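Local structure of Sts-2 protein (Mus musculus, 3D4I) at residues R9-L13 and M183-I187; Q74-A78 and S233-C237; G79-L83 and I107-K112; V87-F93 and D193-I199; R120-G124 and P159-R163. The protein carries an acid-dependent phosphatase activity in the histidine-phosphatase (2H, PGM-like) domain that forms this chain, and probably interferes with CBL-mediated down-regulation of receptor tyrosine kinases. All coordinates share one frame; numbering follows the deposited sequence.

Contact 1. Residues R9-L13 and M183-I187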
# COMPACT_ATOMS: atom_id res chain seq x y z
N ARG A 9 -30.76 6.50 -5.41
CA ARG A 9 -31.06 6.08 -4.04
C ARG A 9 -29.99 6.56 -3.09
O ARG A 9 -28.80 6.51 -3.40
CB ARG A 9 -31.17 4.55 -3.96
CG ARG A 9 -32.45 4.01 -4.58
CD ARG A 9 -32.40 2.50 -4.79
NE ARG A 9 -33.61 2.06 -5.49
CZ ARG A 9 -34.55 1.27 -4.97
NH1 ARG A 9 -34.43 0.78 -3.74
NH2 ARG A 9 -35.62 0.94 -5.70
N ARG A 10 -30.45 7.06 -1.95
CA ARG A 10 -29.57 7.41 -0.85
C ARG A 10 -28.73 6.20 -0.41
O ARG A 10 -29.26 5.09 -0.24
CB ARG A 10 -30.41 7.90 0.33
CG ARG A 10 -29.65 8.86 1.19
CD ARG A 10 -30.46 9.33 2.34
NE ARG A 10 -29.58 10.09 3.22
CZ ARG A 10 -29.92 10.57 4.41
NH1 ARG A 10 -31.14 10.36 4.89
NH2 ARG A 10 -29.02 11.25 5.12
N GLY A 11 -27.44 6.42 -0.18
CA GLY A 11 -26.56 5.33 0.26
C GLY A 11 -25.81 5.64 1.54
O GLY A 11 -25.51 6.81 1.84
N ILE A 12 -25.51 4.59 2.31
CA ILE A 12 -24.67 4.69 3.50
C ILE A 12 -23.56 3.63 3.33
O ILE A 12 -23.86 2.45 3.18
CB ILE A 12 -25.46 4.42 4.79
CG1 ILE A 12 -26.29 5.65 5.19
CG2 ILE A 12 -24.52 3.99 5.97
CD1 ILE A 12 -25.49 6.67 5.97
N LEU A 13 -22.31 4.09 3.30
CA LEU A 13 -21.18 3.22 3.01
C LEU A 13 -20.27 3.25 4.22
O LEU A 13 -19.63 4.27 4.52
CB LEU A 13 -20.43 3.68 1.74
CG LEU A 13 -19.22 2.83 1.32
CD1 LEU A 13 -19.62 1.38 1.00
CD2 LEU A 13 -18.56 3.50 0.09
N MET A 183 -26.78 6.65 14.19
CA MET A 183 -27.18 6.41 12.81
C MET A 183 -28.54 7.05 12.53
O MET A 183 -28.74 7.62 11.46
CB MET A 183 -27.22 4.91 12.49
CG MET A 183 -25.80 4.26 12.34
SD MET A 183 -24.63 5.24 11.36
CE MET A 183 -25.29 5.10 9.71
N GLY A 184 -29.46 6.96 13.49
CA GLY A 184 -30.73 7.70 13.43
C GLY A 184 -30.55 9.18 13.16
O GLY A 184 -31.21 9.74 12.27
N GLN A 185 -29.68 9.83 13.92
CA GLN A 185 -29.40 11.27 13.74
C GLN A 185 -28.71 11.55 12.41
O GLN A 185 -29.03 12.53 11.73
CB GLN A 185 -28.59 11.83 14.91
CG GLN A 185 -28.00 13.22 14.67
CD GLN A 185 -27.49 13.92 15.95
OE1 GLN A 185 -28.18 13.92 16.97
NE2 GLN A 185 -26.30 14.52 15.87
N ILE A 186 -27.78 10.68 12.02
CA ILE A 186 -27.08 10.83 10.75
C ILE A 186 -28.06 10.82 9.58
O ILE A 186 -28.00 11.69 8.71
CB ILE A 186 -25.95 9.76 10.59
CG1 ILE A 186 -24.82 10.04 11.59
CG2 ILE A 186 -25.40 9.75 9.17
CD1 ILE A 186 -23.74 8.97 11.64
N ILE A 187 -28.98 9.86 9.58
CA ILE A 187 -29.97 9.74 8.50
C ILE A 187 -30.86 10.99 8.40
O ILE A 187 -31.19 11.44 7.30
CB ILE A 187 -30.81 8.43 8.62
CG1 ILE A 187 -29.91 7.22 8.45
CG2 ILE A 187 -31.95 8.39 7.60
CD1 ILE A 187 -28.91 7.33 7.36
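I12, on strand 11-16 of the central sheet, pushes its branched side chain at M183, I186 and I187 of helix 172-187, while R10 grips the last carbonyl of that helix. This is helix-on-sheet packing in the alpha/beta histidine phosphatase fold. The short axes run at 135° to each other and approach to 11.6 Å, a separation that side chains must bridge, since even the nearest pair of CA atoms, I12 and I187, is 8.9 Å apart. The main bump is CD1 of I12. It enters a shallow hollow bounded by the methyls of three helix residues: I187 CD1 lies 3.8 Å from I12 CD1, and I186 CG2, at 4.4 Å from the same atom, forms a looser wall. The third wall is M183, whose chain folds at chi2 and chi3 until its CE meets I12 CG2 tip to tip at 4.0 Å. W248 of strand 248-251 touches both I12 and I187 and so adds to the same apolar patch.

R10 runs alongside to the end of the helix. With CG anti to the backbone N (chi1 -152°) and the chain straight on to NE, it lays its guanidinium edge against I187 O. NH1 gives the strong bond, 2.6 Å to I187 O and 158° at the hydrogen, in the carbonyl plane and on a lone pair; NH2 adds a weak second one to I187 O at 3.1 Å. A positive group here probably suits the negative end of the helix dipole. I187 closes over the same guanidinium, its CD1 over one face and its CG2 3.4 Å from R10 NH1.

Contact 2. Residues Q74-A78 and S233-C237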
# COMPACT_ATOMS: atom_id res chain seq x y z
N GLN A 74 -3.84 2.20 1.47
CA GLN A 74 -5.14 1.54 1.33
C GLN A 74 -6.28 2.56 1.24
O GLN A 74 -7.15 2.43 0.39
CB GLN A 74 -5.39 0.56 2.49
CG GLN A 74 -4.32 -0.55 2.58
CD GLN A 74 -4.36 -1.24 3.93
OE1 GLN A 74 -4.78 -0.65 4.92
NE2 GLN A 74 -3.94 -2.49 3.96
N ALA A 75 -6.23 3.59 2.09
CA ALA A 75 -7.26 4.62 2.13
C ALA A 75 -7.30 5.41 0.83
O ALA A 75 -8.38 5.63 0.25
CB ALA A 75 -7.02 5.57 3.35
N ARG A 76 -6.13 5.80 0.34
CA ARG A 76 -6.04 6.51 -0.93
C ARG A 76 -6.50 5.67 -2.13
O ARG A 76 -7.17 6.19 -3.06
CB ARG A 76 -4.61 7.06 -1.15
CG ARG A 76 -4.16 8.18 -0.16
CD ARG A 76 -2.77 8.75 -0.56
NE ARG A 76 -2.38 9.96 0.19
CZ ARG A 76 -1.13 10.30 0.53
NH1 ARG A 76 -0.08 9.53 0.24
NH2 ARG A 76 -0.92 11.45 1.19
N LEU A 77 -6.15 4.38 -2.13
CA LEU A 77 -6.56 3.48 -3.21
C LEU A 77 -8.09 3.33 -3.27
O LEU A 77 -8.70 3.39 -4.36
CB LEU A 77 -5.91 2.09 -3.03
CG LEU A 77 -5.90 1.15 -4.25
CD1 LEU A 77 -4.93 1.69 -5.32
CD2 LEU A 77 -5.52 -0.23 -3.80
N ALA A 78 -8.70 3.14 -2.12
CA ALA A 78 -10.18 3.17 -1.99
C ALA A 78 -10.82 4.49 -2.47
O ALA A 78 -11.82 4.46 -3.18
CB ALA A 78 -10.58 2.88 -0.53
N SER A 233 -8.75 -4.09 6.44
CA SER A 233 -8.60 -2.64 6.30
C SER A 233 -9.34 -2.17 5.07
O SER A 233 -9.34 -2.84 4.04
CB SER A 233 -7.11 -2.29 6.20
OG SER A 233 -6.50 -2.55 7.44
N LEU A 234 -10.00 -1.02 5.19
CA LEU A 234 -10.89 -0.48 4.17
C LEU A 234 -12.05 -1.42 3.78
O LEU A 234 -12.66 -1.24 2.74
CB LEU A 234 -10.08 -0.02 2.91
CG LEU A 234 -9.47 1.39 3.00
CD1 LEU A 234 -10.57 2.44 3.04
CD2 LEU A 234 -8.61 1.54 4.23
N GLY A 235 -12.35 -2.42 4.63
CA GLY A 235 -13.51 -3.30 4.37
C GLY A 235 -14.77 -2.45 4.37
O GLY A 235 -14.84 -1.48 5.11
N MET A 236 -15.75 -2.78 3.52
CA MET A 236 -16.97 -1.96 3.41
C MET A 236 -18.28 -2.74 3.47
O MET A 236 -18.34 -3.88 3.03
CB MET A 236 -16.92 -1.17 2.09
CG MET A 236 -15.74 -0.26 1.95
SD MET A 236 -15.75 0.53 0.34
CE MET A 236 -14.29 1.56 0.45
N CYS A 237 -19.32 -2.09 4.01
CA CYS A 237 -20.71 -2.57 4.03
C CYS A 237 -21.53 -1.42 3.46
O CYS A 237 -21.40 -0.31 3.94
CB CYS A 237 -21.19 -2.79 5.49
SG CYS A 237 -22.83 -3.50 5.62
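This is a buried, apolar, side-chain-to-helix contact in which L234, in the turn leading into strand 236-241, is pressed against one turn of helix 69-85. No hydrogen bond crosses between the segments, and the evidence for packing lies in the fit of L234 over Q74, A75 and A78. The CA atoms of A75 and L234 are 6.6 Å apart, close enough for the leucine to lie directly on helix backbone. Its CG sits 3.6 Å from Q74 O, an oxygen already engaged by A78 N at 3.0 Å in the helix. From there the two methyls part: CD2 takes the earlier end of the turn, 3.8 Å from Q74 CB, and CD1 the later end, 3.6 Å from A78 CB. The small A75 and A78 let the branch settle this low. L234 itself has a positive phi (58°), a left-handed conformation that turns the chain before the strand. Shortened to an alanine, this residue would probably open a gap against A78 CB and Q74 CB, where the two methyls now sit.

Beside the leucine, Q74 extends beyond CG so that its amide passes S233, with OE1 3.1 Å from S233 CB. That amide is fixed from elsewhere: OE1 accepts from E19 N, and NE2 bonds to H260 NE2.

S233 O receives a hydrogen bond from N263 ND2 of the second subunit. On the helix side A75 also meets T103 and H106 of helix 98-111, and L234 also touches I15 of strand 11-16, placing the contact where two helices, the sheet and the dimer partner converge.

Contact 3. Residues G79-L83 and I107-K112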
# COMPACT_ATOMS: atom_id res chain seq x y z
N GLY A 79 -10.27 5.63 -2.05
CA GLY A 79 -10.78 6.94 -2.50
C GLY A 79 -10.70 7.10 -4.02
O GLY A 79 -11.64 7.57 -4.66
N GLU A 80 -9.57 6.72 -4.59
CA GLU A 80 -9.37 6.70 -6.04
C GLU A 80 -10.38 5.80 -6.77
O GLU A 80 -10.93 6.19 -7.82
CB GLU A 80 -7.93 6.31 -6.38
CG GLU A 80 -7.64 6.31 -7.89
CD GLU A 80 -6.30 5.67 -8.19
OE1 GLU A 80 -6.01 4.61 -7.61
OE2 GLU A 80 -5.54 6.24 -8.98
N ALA A 81 -10.64 4.61 -6.21
CA ALA A 81 -11.67 3.72 -6.79
C ALA A 81 -13.06 4.36 -6.71
O ALA A 81 -13.84 4.30 -7.66
CB ALA A 81 -11.67 2.35 -6.09
N LEU A 82 -13.36 4.99 -5.57
CA LEU A 82 -14.61 5.74 -5.44
C LEU A 82 -14.73 6.82 -6.50
O LEU A 82 -15.79 6.94 -7.12
CB LEU A 82 -14.78 6.33 -4.04
CG LEU A 82 -15.21 5.29 -3.00
CD1 LEU A 82 -14.93 5.78 -1.57
CD2 LEU A 82 -16.73 4.89 -3.19
N LEU A 83 -13.67 7.59 -6.72
CA LEU A 83 -13.66 8.55 -7.84
C LEU A 83 -13.97 7.87 -9.18
O LEU A 83 -14.85 8.33 -9.93
CB LEU A 83 -12.34 9.35 -7.93
CG LEU A 83 -12.33 10.51 -8.95
CD1 LEU A 83 -13.40 11.55 -8.58
CD2 LEU A 83 -10.96 11.17 -9.07
N ILE A 107 -9.32 9.35 1.76
CA ILE A 107 -10.41 9.07 0.81
C ILE A 107 -10.90 10.36 0.13
O ILE A 107 -10.98 10.42 -1.10
CB ILE A 107 -11.59 8.33 1.50
CG1 ILE A 107 -11.17 6.92 1.93
CG2 ILE A 107 -12.82 8.28 0.60
CD1 ILE A 107 -12.20 6.24 2.83
N LEU A 108 -11.21 11.39 0.92
CA LEU A 108 -11.67 12.67 0.39
C LEU A 108 -10.67 13.36 -0.54
O LEU A 108 -11.07 13.98 -1.53
CB LEU A 108 -12.05 13.62 1.52
CG LEU A 108 -13.42 13.42 2.20
CD1 LEU A 108 -13.38 14.14 3.53
CD2 LEU A 108 -14.56 13.95 1.33
N GLU A 109 -9.38 13.28 -0.22
CA GLU A 109 -8.33 13.87 -1.05
C GLU A 109 -8.31 13.21 -2.43
O GLU A 109 -8.26 13.91 -3.46
CB GLU A 109 -6.98 13.82 -0.35
CG GLU A 109 -6.78 14.98 0.62
CD GLU A 109 -5.54 14.82 1.52
OE1 GLU A 109 -4.72 13.90 1.29
OE2 GLU A 109 -5.41 15.63 2.46
N GLU A 110 -8.46 11.89 -2.46
CA GLU A 110 -8.48 11.16 -3.74
C GLU A 110 -9.79 11.33 -4.50
O GLU A 110 -9.82 11.19 -5.72
CB GLU A 110 -8.19 9.69 -3.53
CG GLU A 110 -6.76 9.38 -3.12
CD GLU A 110 -5.74 9.76 -4.16
OE1 GLU A 110 -6.01 9.64 -5.39
OE2 GLU A 110 -4.66 10.22 -3.73
N LEU A 111 -10.87 11.60 -3.76
CA LEU A 111 -12.15 11.98 -4.39
C LEU A 111 -12.16 13.41 -4.92
O LEU A 111 -13.09 13.80 -5.62
CB LEU A 111 -13.28 11.87 -3.36
CG LEU A 111 -14.47 10.90 -3.35
CD1 LEU A 111 -14.80 10.21 -4.70
CD2 LEU A 111 -14.43 9.94 -2.21
N LYS A 112 -11.17 14.22 -4.53
CA LYS A 112 -11.10 15.65 -4.83
C LYS A 112 -12.19 16.48 -4.13
O LYS A 112 -12.58 17.56 -4.60
CB LYS A 112 -11.08 15.92 -6.34
CG LYS A 112 -9.89 15.31 -7.05
CD LYS A 112 -9.95 15.54 -8.57
CE LYS A 112 -9.09 14.52 -9.32
NZ LYS A 112 -7.86 14.14 -8.58
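G79 and I107 bring the two helices into backbone contact: their CA atoms are 4.0 Å apart, and the short axes, crossing at -37°, approach to 7.6 Å. Glycine permits this closeness, since a beta carbon at G79 would fall on I107 O and on E110 CB, clashing with both. Further on the pair opens slightly, with 5.1 Å between the CA atoms of L83 and L111.

In the groove beside G79, CB of E110 comes within 3.4 Å of E80 N. The E110 chain then bends at chi2, and its OE1 stays 5.0 Å from E80 OE2, near a like charge but not touching it. L111 is turned away from the staggered positions, chi1 -114°, which carries CD1 to the other helix, 3.5 Å from L83 N. L83 answers by sending CD2 to E110 O, at 3.5 Å, and across K112 CE. K112, with positive phi, ends the second helix in a Schellman motif.

Strand 89-94 links these helices in sequence, and both pack on one side of the sheet: L82 meets L13, I107 meets I15 of strand 11-16, and L111 meets V89.

Contact 4. Residues V87-F93 and D193-I199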
# COMPACT_ATOMS: atom_id res chain seq x y z
N VAL A 87 -19.70 7.53 -8.41
CA VAL A 87 -20.74 7.76 -7.41
C VAL A 87 -20.64 9.17 -6.79
O VAL A 87 -19.56 9.76 -6.72
CB VAL A 87 -20.77 6.66 -6.28
CG1 VAL A 87 -20.93 5.30 -6.90
CG2 VAL A 87 -19.53 6.74 -5.36
N ARG A 88 -21.79 9.68 -6.35
CA ARG A 88 -21.88 10.99 -5.70
C ARG A 88 -21.75 10.85 -4.19
O ARG A 88 -22.65 10.32 -3.55
CB ARG A 88 -23.24 11.64 -6.06
CG ARG A 88 -23.35 13.09 -5.65
CD ARG A 88 -24.60 13.83 -6.26
NE ARG A 88 -24.76 15.09 -5.54
CZ ARG A 88 -25.73 15.36 -4.68
NH1 ARG A 88 -26.69 14.47 -4.44
NH2 ARG A 88 -25.75 16.54 -4.06
N VAL A 89 -20.63 11.31 -3.62
CA VAL A 89 -20.45 11.33 -2.17
C VAL A 89 -20.85 12.72 -1.66
O VAL A 89 -20.31 13.72 -2.15
CB VAL A 89 -18.97 11.04 -1.77
CG1 VAL A 89 -18.76 11.19 -0.27
CG2 VAL A 89 -18.55 9.66 -2.26
N THR A 90 -21.75 12.76 -0.68
CA THR A 90 -22.33 14.02 -0.19
C THR A 90 -22.02 14.36 1.26
O THR A 90 -22.27 15.48 1.71
CB THR A 90 -23.88 14.00 -0.35
OG1 THR A 90 -24.42 12.90 0.38
CG2 THR A 90 -24.24 13.83 -1.81
N ALA A 91 -21.51 13.40 2.02
CA ALA A 91 -21.24 13.64 3.41
C ALA A 91 -20.30 12.56 3.94
O ALA A 91 -20.26 11.45 3.41
CB ALA A 91 -22.52 13.67 4.23
N VAL A 92 -19.53 12.93 4.96
CA VAL A 92 -18.67 11.98 5.65
C VAL A 92 -18.60 12.24 7.13
O VAL A 92 -18.40 13.37 7.61
CB VAL A 92 -17.28 11.65 4.94
CG1 VAL A 92 -17.10 12.31 3.58
CG2 VAL A 92 -16.07 11.77 5.86
N PHE A 93 -18.86 11.15 7.85
CA PHE A 93 -18.78 11.10 9.28
C PHE A 93 -17.62 10.18 9.62
O PHE A 93 -17.37 9.19 8.90
CB PHE A 93 -20.09 10.56 9.85
CG PHE A 93 -21.28 11.43 9.55
CD1 PHE A 93 -21.90 11.36 8.30
CD2 PHE A 93 -21.78 12.31 10.50
CE1 PHE A 93 -23.00 12.19 8.00
CE2 PHE A 93 -22.90 13.12 10.22
CZ PHE A 93 -23.50 13.06 8.96
N ASP A 193 -31.48 13.94 0.93
CA ASP A 193 -30.22 13.66 0.21
C ASP A 193 -30.27 12.40 -0.65
O ASP A 193 -30.81 11.38 -0.21
CB ASP A 193 -29.08 13.53 1.22
CG ASP A 193 -27.72 13.58 0.56
OD1 ASP A 193 -27.56 14.26 -0.47
OD2 ASP A 193 -26.79 12.93 1.10
N MET A 194 -29.71 12.46 -1.86
CA MET A 194 -29.72 11.29 -2.76
C MET A 194 -28.37 10.69 -3.17
O MET A 194 -28.30 9.82 -4.06
CB MET A 194 -30.64 11.53 -3.98
CG MET A 194 -32.11 11.58 -3.58
SD MET A 194 -33.26 12.21 -4.82
CE MET A 194 -34.25 10.74 -5.13
N GLY A 195 -27.30 11.12 -2.52
CA GLY A 195 -25.99 10.51 -2.75
C GLY A 195 -25.57 9.61 -1.60
O GLY A 195 -26.42 9.14 -0.79
N ILE A 196 -24.27 9.34 -1.53
CA ILE A 196 -23.71 8.45 -0.53
C ILE A 196 -23.07 9.21 0.63
O ILE A 196 -22.28 10.12 0.43
CB ILE A 196 -22.66 7.49 -1.16
CG1 ILE A 196 -23.27 6.70 -2.32
CG2 ILE A 196 -22.02 6.56 -0.08
CD1 ILE A 196 -22.27 5.78 -3.04
N THR A 197 -23.42 8.80 1.84
CA THR A 197 -22.75 9.26 3.05
C THR A 197 -21.72 8.22 3.49
O THR A 197 -22.03 7.04 3.63
CB THR A 197 -23.77 9.46 4.19
OG1 THR A 197 -24.68 10.50 3.83
CG2 THR A 197 -23.06 9.85 5.51
N LEU A 198 -20.48 8.67 3.72
CA LEU A 198 -19.45 7.75 4.24
C LEU A 198 -19.45 7.73 5.76
O LEU A 198 -19.56 8.78 6.39
CB LEU A 198 -18.07 8.13 3.69
CG LEU A 198 -17.90 8.41 2.18
CD1 LEU A 198 -16.42 8.68 1.86
CD2 LEU A 198 -18.39 7.27 1.32
N ILE A 199 -19.35 6.54 6.34
CA ILE A 199 -19.25 6.34 7.77
C ILE A 199 -17.90 5.65 7.97
O ILE A 199 -17.77 4.46 7.76
CB ILE A 199 -20.40 5.43 8.33
CG1 ILE A 199 -21.81 5.99 8.00
CG2 ILE A 199 -20.23 5.17 9.83
CD1 ILE A 199 -22.12 7.37 8.52
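T90 and D193 reach toward each other from opposite directions beside the paired parallel strands 89-94 and 196-201. The hydroxyl of T90 is set at chi1 59°, between backbone N and carbonyl carbon, and D193 holds CG anti to its own N (chi1 -166°), which aims OD2 at T90 OG1; the modelled 2.5 Å is very short, so its exact length is doubtful. R88, extended to NE, lays one guanidinium face over T90 CG2, while its NH1 remains 4.1 Å from D193 OD1, beyond a salt bridge. With an alanine at D193, the T90 hydroxyl would probably lose its acceptor and R88 its nearby opposite charge.

A beta bulge inserts T90 between the V89-I196 and A91-T197 pairs. Backbone bonds lie on both sides of it, I196 N to R88 O (2.8 Å) and T90 N to I196 O before, L198 N to A91 O and F93 N to L198 O (2.9 Å) after.

On the face carrying V89, I196, V92 and L198, L198 crosses V89 at about a right angle, its CG 3.8 Å from V89 CG1, and its CB lies alongside V92 CB; I196 CD1 packs against V87 CB at 3.7 Å. On the other face F93 turns its ring edge to T197, whose CG2 is 3.4 Å from F93 CD1.

The first face looks to helix 98-111 through V92 and L198; the second meets helix 172-187 through F93 and I199. Strand 119-121 flanks V92, and strand 11-16 flanks T197.

Contact 5. Residues R120-G124 and P159-R163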
# COMPACT_ATOMS: atom_id res chain seq x y z
N ARG A 120 -17.34 15.19 9.55
CA ARG A 120 -18.15 15.31 10.75
C ARG A 120 -17.71 14.27 11.76
O ARG A 120 -17.94 13.08 11.57
CB ARG A 120 -19.62 15.14 10.41
CG ARG A 120 -20.17 16.39 9.76
CD ARG A 120 -21.25 16.08 8.75
NE ARG A 120 -21.90 17.31 8.32
CZ ARG A 120 -22.93 17.35 7.49
NH1 ARG A 120 -23.43 16.24 6.98
NH2 ARG A 120 -23.47 18.53 7.17
N VAL A 121 -17.07 14.73 12.83
CA VAL A 121 -16.56 13.79 13.83
C VAL A 121 -17.70 13.40 14.76
O VAL A 121 -18.31 14.25 15.44
CB VAL A 121 -15.32 14.33 14.59
CG1 VAL A 121 -14.84 13.31 15.65
CG2 VAL A 121 -14.19 14.64 13.63
N GLU A 122 -17.98 12.10 14.77
CA GLU A 122 -19.09 11.54 15.53
C GLU A 122 -18.58 10.49 16.51
O GLU A 122 -18.38 9.34 16.15
CB GLU A 122 -20.14 10.91 14.59
CG GLU A 122 -21.38 10.29 15.32
CD GLU A 122 -22.03 11.25 16.32
OE1 GLU A 122 -22.57 12.26 15.86
OE2 GLU A 122 -21.99 11.00 17.56
N PRO A 123 -18.37 10.89 17.77
CA PRO A 123 -18.05 9.88 18.79
C PRO A 123 -19.07 8.76 18.95
O PRO A 123 -18.72 7.71 19.47
CB PRO A 123 -17.93 10.70 20.08
CG PRO A 123 -17.48 12.02 19.59
CD PRO A 123 -18.29 12.25 18.34
N GLY A 124 -20.31 8.97 18.53
CA GLY A 124 -21.31 7.90 18.59
C GLY A 124 -21.00 6.70 17.70
O GLY A 124 -21.61 5.64 17.86
N PRO A 159 -22.46 16.41 17.52
CA PRO A 159 -22.51 14.96 17.47
C PRO A 159 -23.69 14.42 18.24
O PRO A 159 -24.14 15.06 19.21
CB PRO A 159 -21.18 14.52 18.11
CG PRO A 159 -20.78 15.66 19.00
CD PRO A 159 -21.28 16.89 18.27
N ALA A 160 -24.21 13.27 17.80
CA ALA A 160 -25.27 12.55 18.52
C ALA A 160 -24.82 12.13 19.91
O ALA A 160 -25.61 12.12 20.85
CB ALA A 160 -25.71 11.33 17.73
N LEU A 161 -23.54 11.74 20.02
CA LEU A 161 -22.95 11.46 21.31
C LEU A 161 -21.64 12.22 21.46
O LEU A 161 -20.66 11.92 20.76
CB LEU A 161 -22.74 9.94 21.50
CG LEU A 161 -22.19 9.47 22.86
CD1 LEU A 161 -23.24 9.53 23.96
CD2 LEU A 161 -21.62 8.06 22.72
N PRO A 162 -21.61 13.23 22.36
CA PRO A 162 -20.39 13.95 22.67
C PRO A 162 -19.31 13.02 23.22
O PRO A 162 -19.63 12.03 23.88
CB PRO A 162 -20.84 14.95 23.74
CG PRO A 162 -22.32 15.10 23.54
CD PRO A 162 -22.78 13.74 23.11
N ARG A 163 -18.04 13.32 22.96
CA ARG A 163 -16.96 12.42 23.35
C ARG A 163 -16.92 12.12 24.85
O ARG A 163 -16.72 10.98 25.24
CB ARG A 163 -15.58 12.84 22.81
CG ARG A 163 -15.02 14.22 23.22
CD ARG A 163 -14.98 15.20 22.03
NE ARG A 163 -14.03 14.84 20.97
CZ ARG A 163 -14.22 15.03 19.66
NH1 ARG A 163 -15.34 15.58 19.18
NH2 ARG A 163 -13.27 14.66 18.81
O HOH W 1 -17.48 16.63 16.88
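E122 turns its carboxylate to the backbone N-H groups of A160 and L161, and nearly all the polar matching of this contact turns on it. Its CG is anti to the backbone N (chi1 -180°), and a bend at chi2 brings the acid round to the 159-161 loop and to G124 N. OE1 accepts from A160 N at 2.7 Å; OE2 accepts from L161 N at 3.0 Å, an almost straight bond of 166°. Both donors approach the syn side of their oxygen, somewhat out of the carboxylate plane, so two successive peptide N-H groups of the loop are tied to one acid. OE2 then uses its anti lone pair for G124 N, 2.8 Å away, which closes a turn within 120-124. Y157 OH completes the set with a hydrogen bond to OE1. Four partners thus share the two oxygens, fixing the carboxylate's rotation and satisfying a side chain that is buried.

P123 supplies the packing: its CD meets P159 CB at 3.7 Å, its CB rests 3.1 Å from L161 O, and its CG lies over one face of the R163 guanidinium, displaced toward the rim. R163 curls back through bends at chi2 and chi3, crossing V121 CG1 with NH2. A water joins the same two residues: it donates to V121 O at 2.9 Å and accepts a weak bond from R163 NH1 at 3.3 Å.

The contact therefore fastens the loop between helices 143-148 and 172-187 to the chain leaving edge strand 119-121. Helix 172-187 borders it, with S182 beside E122 and A160, and R178 NH1 bonded to G124 O; strand 89-94 pairs with the backbone at R120 and E122.

Contacts 1, 4 and 5 follow one another across the central sheet. Contacts 1 and 4, centres about 8 Å apart, share the pairing of strands 11-16 and 196-201, with G11 O 2.9 Å from T197 N; contact 5 joins contact 4 through V92 O and R120 N, also 2.9 Å apart. Contacts 2 and 3 share helix 69-85, their centres about 11 Å apart, and both touch the second subunit. L13 of contact 1 touches both L82 of contact 3 and M236 of contact 2. Strand 11-16 leads into an RHG sequence, which in histidine phosphatases carries the catalytic histidine and probably does so here; contact 2 borders that end through R16 and E19.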